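Local coordinates for nitrogenase molybdenum-iron protein alpha chain (PDB 4WES) that carries the iron-molybdenum cofactor and, with the beta chain, the [8Fe-7S] cluster of nitrogenase, which reduces dinitrogen to ammonium, at residues Lys59-His71 against Thr239-Asn251. Residues are numbered along the deposited sequence; the frame is centred on the assembly and turned at random.
Sequences KGVVMGPIKDMVH and TLTGDATYEKVQN. With ICS (iron-sulfur-molybdenum cluster with interstitial carbon), chain F.
K67 reaches across from the loop between helix 54-63 and strand 69-74 to grip the turn T241-A244. K67 N donates to A244 O at 3.0 Å. With CG set between the backbone N and the carbonyl carbon (chi1 66°), the side chain starts back over that same oxygen: CB and then CG pass A244 O. From there it runs extended, CD lying against D243 OD1, K67 CE packing on T245 CG2 at 3.7 Å, and NZ ending at D243. K67 NZ makes a salt bridge to D243 OD1 at 2.8 Å, coming from above the carboxylate plane, and a second bond to D243 O. A long, flexible lysine suits this path, since its methylenes line the turn while its ammonium also serves E94 and K92 O.

D68 takes hold of the start of helix 246-250. D68 OD1 offers its syn lone pair to Y246 N at 2.8 Å. The short carboxylate suits the place because its other oxygen, OD2, holds a water that accepts from E247 N. T245 is the N-cap, its OG1 accepting from K248 N, so Y246 N and K248 N are met by side-chain oxygens and E247 N by the water.

Between this polar group and the T241-V62 bond lies I66, whose branched chain sets CG1 against T241, CG2 near Y246 N and CD1 on V249 CG2. M69 SD lies obliquely beside the Y246 ring, a Met-aromatic contact. Threonine suits position 241 because T241 OG1 donates to V62 O at 2.7 Å while its methyl packs on I66. Next to V62, V61 CG1 touches sulfur S2A of the cofactor at 3.5 Å.

A buried charged network on one side of an apolar patch, and the T241-V62 bond on the other, thus join two parallel-sheet domains beside the cofactor, and the neighbouring carboxylates probably keep K67 protonated.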
loop_
_atom_site.group_PDB
_atom_site.type_symbol
_atom_site.label_atom_id
_atom_site.label_comp_id
_atom_site.label_asym_id
_atom_site.label_seq_id
_atom_site.Cartn_x
_atom_site.Cartn_y
_atom_site.Cartn_z
ATOM N N LYS A 59 -21.912 -27.946 -11.462
ATOM C CA LYS A 59 -20.496 -27.652 -11.611
ATOM C C LYS A 59 -19.949 -26.872 -10.427
ATOM O O LYS A 59 -18.913 -27.198 -9.861
ATOM C CB LYS A 59 -20.248 -26.903 -12.925
ATOM C CG LYS A 59 -18.793 -26.765 -13.365
ATOM C CD LYS A 59 -17.996 -25.656 -12.727
ATOM C CE LYS A 59 -16.634 -25.584 -13.374
ATOM N NZ LYS A 59 -15.754 -24.518 -12.822
ATOM N N GLY A 60 -20.630 -25.773 -10.095
ATOM C CA GLY A 60 -20.101 -24.903 -9.065
ATOM C C GLY A 60 -20.120 -25.499 -7.676
ATOM O O GLY A 60 -19.284 -25.130 -6.843
ATOM N N VAL A 61 -21.068 -26.397 -7.423
ATOM C CA VAL A 61 -21.339 -26.905 -6.089
ATOM C C VAL A 61 -20.869 -28.352 -5.931
ATOM O O VAL A 61 -19.888 -28.618 -5.236
ATOM C CB VAL A 61 -22.828 -26.705 -5.689
ATOM C CG1 VAL A 61 -23.137 -27.400 -4.378
ATOM C CG2 VAL A 61 -23.135 -25.207 -5.628
ATOM N N VAL A 62 -21.522 -29.318 -6.572
ATOM C CA VAL A 62 -21.189 -30.710 -6.283
ATOM C C VAL A 62 -19.882 -31.168 -6.905
ATOM O O VAL A 62 -19.060 -31.839 -6.254
ATOM C CB VAL A 62 -22.362 -31.648 -6.665
ATOM C CG1 VAL A 62 -21.958 -33.120 -6.490
ATOM C CG2 VAL A 62 -23.586 -31.325 -5.817
ATOM N N MET A 63 -19.631 -30.835 -8.161
ATOM C CA MET A 63 -18.512 -31.439 -8.894
ATOM C C MET A 63 -17.191 -30.677 -8.769
ATOM O O MET A 63 -16.129 -31.301 -8.644
ATOM C CB MET A 63 -18.854 -31.601 -10.360
ATOM C CG MET A 63 -19.961 -32.603 -10.590
ATOM S SD MET A 63 -19.600 -34.265 -9.989
ATOM C CE MET A 63 -18.100 -34.615 -10.897
ATOM N N GLY A 64 -17.239 -29.342 -8.813
ATOM C CA GLY A 64 -16.058 -28.515 -8.753
ATOM C C GLY A 64 -15.022 -28.889 -7.698
ATOM O O GLY A 64 -13.837 -28.789 -7.976
ATOM N N PRO A 65 -15.463 -29.252 -6.490
ATOM C CA PRO A 65 -14.470 -29.568 -5.468
ATOM C C PRO A 65 -13.559 -30.754 -5.733
ATOM O O PRO A 65 -12.576 -30.913 -5.030
ATOM C CB PRO A 65 -15.303 -29.779 -4.215
ATOM C CG PRO A 65 -16.540 -28.946 -4.467
ATOM C CD PRO A 65 -16.805 -29.153 -5.913
ATOM N N ILE A 66 -13.912 -31.632 -6.667
ATOM C CA ILE A 66 -13.032 -32.784 -6.973
ATOM C C ILE A 66 -11.775 -32.235 -7.639
ATOM O O ILE A 66 -11.800 -31.778 -8.779
ATOM C CB ILE A 66 -13.733 -33.840 -7.835
ATOM C CG1 ILE A 66 -15.001 -34.341 -7.159
ATOM C CG2 ILE A 66 -12.755 -35.005 -8.098
ATOM C CD1 ILE A 66 -15.801 -35.336 -7.974
ATOM N N LYS A 67 -10.653 -32.273 -6.918
ATOM C CA LYS A 67 -9.529 -31.397 -7.201
ATOM C C LYS A 67 -8.594 -31.878 -8.281
ATOM O O LYS A 67 -7.793 -31.102 -8.782
ATOM C CB LYS A 67 -8.745 -31.169 -5.906
ATOM C CG LYS A 67 -8.067 -32.433 -5.376
ATOM C CD LYS A 67 -7.654 -32.339 -3.932
ATOM C CE LYS A 67 -7.227 -33.681 -3.411
ATOM N NZ LYS A 67 -6.811 -33.613 -1.994
ATOM N N ASP A 68 -8.642 -33.183 -8.607
ATOM C CA ASP A 68 -7.733 -33.747 -9.629
ATOM C C ASP A 68 -8.496 -34.141 -10.887
ATOM O O ASP A 68 -7.948 -34.841 -11.761
ATOM C CB ASP A 68 -6.893 -34.896 -9.078
ATOM C CG ASP A 68 -7.712 -36.061 -8.569
ATOM O OD1 ASP A 68 -8.946 -35.983 -8.504
ATOM O OD2 ASP A 68 -7.064 -37.048 -8.219
ATOM N N MET A 69 -9.721 -33.631 -11.011
ATOM C CA MET A 69 -10.510 -33.694 -12.225
ATOM C C MET A 69 -10.515 -32.329 -12.883
ATOM O O MET A 69 -10.714 -31.338 -12.177
ATOM C CB MET A 69 -11.917 -34.184 -11.832
ATOM C CG MET A 69 -12.987 -34.296 -12.883
ATOM S SD MET A 69 -14.362 -35.232 -12.175
ATOM C CE MET A 69 -15.508 -35.017 -13.560
ATOM N N VAL A 70 -10.281 -32.262 -14.198
ATOM C CA VAL A 70 -10.392 -30.979 -14.916
ATOM C C VAL A 70 -11.849 -30.766 -15.308
ATOM O O VAL A 70 -12.423 -31.556 -16.024
ATOM C CB VAL A 70 -9.451 -30.931 -16.141
ATOM C CG1 VAL A 70 -9.810 -29.763 -17.055
ATOM C CG2 VAL A 70 -8.018 -30.843 -15.692
ATOM N N HIS A 71 -12.440 -29.681 -14.783
ATOM C CA HIS A 71 -13.842 -29.378 -15.021
ATOM C C HIS A 71 -13.982 -28.315 -16.102
ATOM O O HIS A 71 -13.615 -27.172 -15.897
ATOM C CB HIS A 71 -14.498 -28.879 -13.719
ATOM C CG HIS A 71 -14.357 -29.843 -12.593
ATOM N ND1 HIS A 71 -15.087 -31.000 -12.494
ATOM C CD2 HIS A 71 -13.549 -29.791 -11.514
ATOM C CE1 HIS A 71 -14.709 -31.632 -11.395
ATOM N NE2 HIS A 71 -13.800 -30.905 -10.777
ATOM N N THR A 239 -14.913 -38.109 1.470
ATOM C CA THR A 239 -15.840 -37.000 1.659
ATOM C C THR A 239 -16.302 -36.601 0.260
ATOM O O THR A 239 -15.500 -36.320 -0.648
ATOM C CB THR A 239 -15.195 -35.845 2.405
ATOM O OG1 THR A 239 -14.891 -36.321 3.720
ATOM C CG2 THR A 239 -16.123 -34.640 2.525
ATOM N N LEU A 240 -17.622 -36.609 0.059
ATOM C CA LEU A 240 -18.206 -36.185 -1.208
ATOM C C LEU A 240 -18.698 -34.763 -1.061
ATOM O O LEU A 240 -19.750 -34.539 -0.447
ATOM C CB LEU A 240 -19.330 -37.127 -1.653
ATOM C CG LEU A 240 -18.875 -38.315 -2.514
ATOM C CD1 LEU A 240 -17.833 -39.166 -1.858
ATOM C CD2 LEU A 240 -20.055 -39.126 -2.988
ATOM N N THR A 241 -17.957 -33.766 -1.574
ATOM C CA THR A 241 -16.772 -33.863 -2.413
ATOM C C THR A 241 -15.606 -32.965 -1.939
ATOM O O THR A 241 -14.647 -32.780 -2.665
ATOM C CB THR A 241 -17.102 -33.530 -3.879
ATOM O OG1 THR A 241 -17.731 -32.245 -3.898
ATOM C CG2 THR A 241 -18.007 -34.562 -4.505
ATOM N N GLY A 242 -15.700 -32.428 -0.704
ATOM C CA GLY A 242 -14.678 -31.509 -0.238
ATOM C C GLY A 242 -13.292 -32.144 -0.134
ATOM O O GLY A 242 -13.119 -33.202 0.480
ATOM N N ASP A 243 -12.328 -31.483 -0.788
ATOM C CA ASP A 243 -10.963 -31.956 -0.897
ATOM C C ASP A 243 -10.848 -33.355 -1.498
ATOM O O ASP A 243 -9.824 -34.012 -1.286
ATOM C CB ASP A 243 -10.227 -31.882 0.461
ATOM C CG ASP A 243 -8.719 -32.019 0.319
ATOM O OD1 ASP A 243 -8.136 -31.494 -0.651
ATOM O OD2 ASP A 243 -8.094 -32.701 1.187
ATOM N N ALA A 244 -11.830 -33.801 -2.274
ATOM C CA ALA A 244 -11.819 -35.159 -2.785
ATOM C C ALA A 244 -10.882 -35.330 -3.957
ATOM O O ALA A 244 -10.754 -34.467 -4.819
ATOM C CB ALA A 244 -13.217 -35.561 -3.241
ATOM N N THR A 245 -10.269 -36.518 -4.008
ATOM C CA THR A 245 -9.720 -37.021 -5.249
ATOM C C THR A 245 -10.784 -37.800 -6.000
ATOM O O THR A 245 -11.718 -38.384 -5.404
ATOM C CB THR A 245 -8.518 -37.954 -5.020
ATOM O OG1 THR A 245 -8.971 -39.099 -4.304
ATOM C CG2 THR A 245 -7.412 -37.229 -4.299
ATOM N N TYR A 246 -10.602 -37.882 -7.317
ATOM C CA TYR A 246 -11.478 -38.702 -8.136
ATOM C C TYR A 246 -11.494 -40.150 -7.658
ATOM O O TYR A 246 -12.547 -40.799 -7.554
ATOM C CB TYR A 246 -11.020 -38.583 -9.595
ATOM C CG TYR A 246 -11.876 -39.315 -10.577
ATOM C CD1 TYR A 246 -13.087 -38.794 -10.999
ATOM C CD2 TYR A 246 -11.465 -40.544 -11.122
ATOM C CE1 TYR A 246 -13.879 -39.434 -11.911
ATOM C CE2 TYR A 246 -12.258 -41.181 -12.057
ATOM C CZ TYR A 246 -13.457 -40.649 -12.450
ATOM O OH TYR A 246 -14.234 -41.313 -13.353
ATOM N N GLU A 247 -10.308 -40.691 -7.341
ATOM C CA GLU A 247 -10.205 -42.076 -6.903
ATOM C C GLU A 247 -10.974 -42.314 -5.610
ATOM O O GLU A 247 -11.579 -43.383 -5.432
ATOM C CB GLU A 247 -8.740 -42.443 -6.771
ATOM C CG GLU A 247 -8.495 -43.866 -6.286
ATOM C CD GLU A 247 -7.022 -44.147 -6.245
ATOM O OE1 GLU A 247 -6.498 -44.293 -5.124
ATOM O OE2 GLU A 247 -6.404 -44.214 -7.329
ATOM N N LYS A 248 -10.970 -41.356 -4.694
ATOM C CA LYS A 248 -11.744 -41.551 -3.468
ATOM C C LYS A 248 -13.228 -41.628 -3.773
ATOM O O LYS A 248 -13.966 -42.415 -3.154
ATOM C CB LYS A 248 -11.426 -40.496 -2.400
ATOM C CG LYS A 248 -10.093 -40.840 -1.752
ATOM C CD LYS A 248 -9.392 -39.805 -0.945
ATOM C CE LYS A 248 -10.093 -39.529 0.321
ATOM N NZ LYS A 248 -9.354 -38.568 1.249
ATOM N N VAL A 249 -13.727 -40.795 -4.697
ATOM C CA VAL A 249 -15.115 -40.917 -5.064
ATOM C C VAL A 249 -15.394 -42.283 -5.713
ATOM O O VAL A 249 -16.417 -42.924 -5.434
ATOM C CB VAL A 249 -15.558 -39.744 -5.958
ATOM C CG1 VAL A 249 -17.034 -39.824 -6.267
ATOM C CG2 VAL A 249 -15.238 -38.389 -5.302
ATOM N N GLN A 250 -14.480 -42.743 -6.562
ATOM C CA GLN A 250 -14.623 -44.088 -7.150
ATOM C C GLN A 250 -14.721 -45.203 -6.135
ATOM O O GLN A 250 -15.331 -46.232 -6.406
ATOM C CB GLN A 250 -13.446 -44.402 -8.067
ATOM C CG GLN A 250 -13.422 -43.628 -9.369
ATOM C CD GLN A 250 -12.302 -44.130 -10.244
ATOM O OE1 GLN A 250 -11.141 -44.120 -9.805
ATOM N NE2 GLN A 250 -12.633 -44.568 -11.442
ATOM N N ASN A 251 -14.118 -44.998 -4.972
ATOM C CA ASN A 251 -14.141 -45.969 -3.898
ATOM C C ASN A 251 -15.100 -45.615 -2.759
ATOM O O ASN A 251 -14.996 -46.168 -1.665
ATOM C CB ASN A 251 -12.736 -46.190 -3.375
ATOM C CG ASN A 251 -11.881 -46.945 -4.352
ATOM O OD1 ASN A 251 -12.064 -48.143 -4.538
ATOM N ND2 ASN A 251 -10.985 -46.256 -5.017
HETATM FE FE1 ICS F . -25.746 -28.165 0.581
HETATM MO MO1 ICS F . -24.096 -21.605 -1.042
HETATM FE FE2 ICS F . -25.822 -26.326 -1.337
HETATM FE FE3 ICS F . -23.713 -26.455 0.299
HETATM FE FE4 ICS F . -26.074 -25.655 1.218
HETATM FE FE5 ICS F . -25.492 -23.216 0.604
HETATM FE FE6 ICS F . -25.180 -23.899 -1.919
HETATM FE FE7 ICS F . -23.153 -24.001 -0.309
HETATM C CX ICS F . -24.939 -24.945 -0.202
HETATM S S1A ICS F . -27.569 -26.889 -0.016
HETATM S S1B ICS F . -26.364 -22.158 -1.189
HETATM S S2A ICS F . -24.363 -28.061 -1.199
HETATM S S2B ICS F . -26.100 -25.318 -3.302
HETATM S S3A ICS F . -26.808 -23.858 2.319
HETATM S S3B ICS F . -23.113 -23.262 -2.428
HETATM S S4A ICS F . -24.621 -27.078 2.281
HETATM S S4B ICS F . -23.501 -22.322 1.106
HETATM S S5A ICS F . -21.675 -25.539 0.244
HETATM O O HOH W 1 -12.285 -29.407 -2.669
HETATM O O HOH W 2 -7.677 -39.640 -8.118
#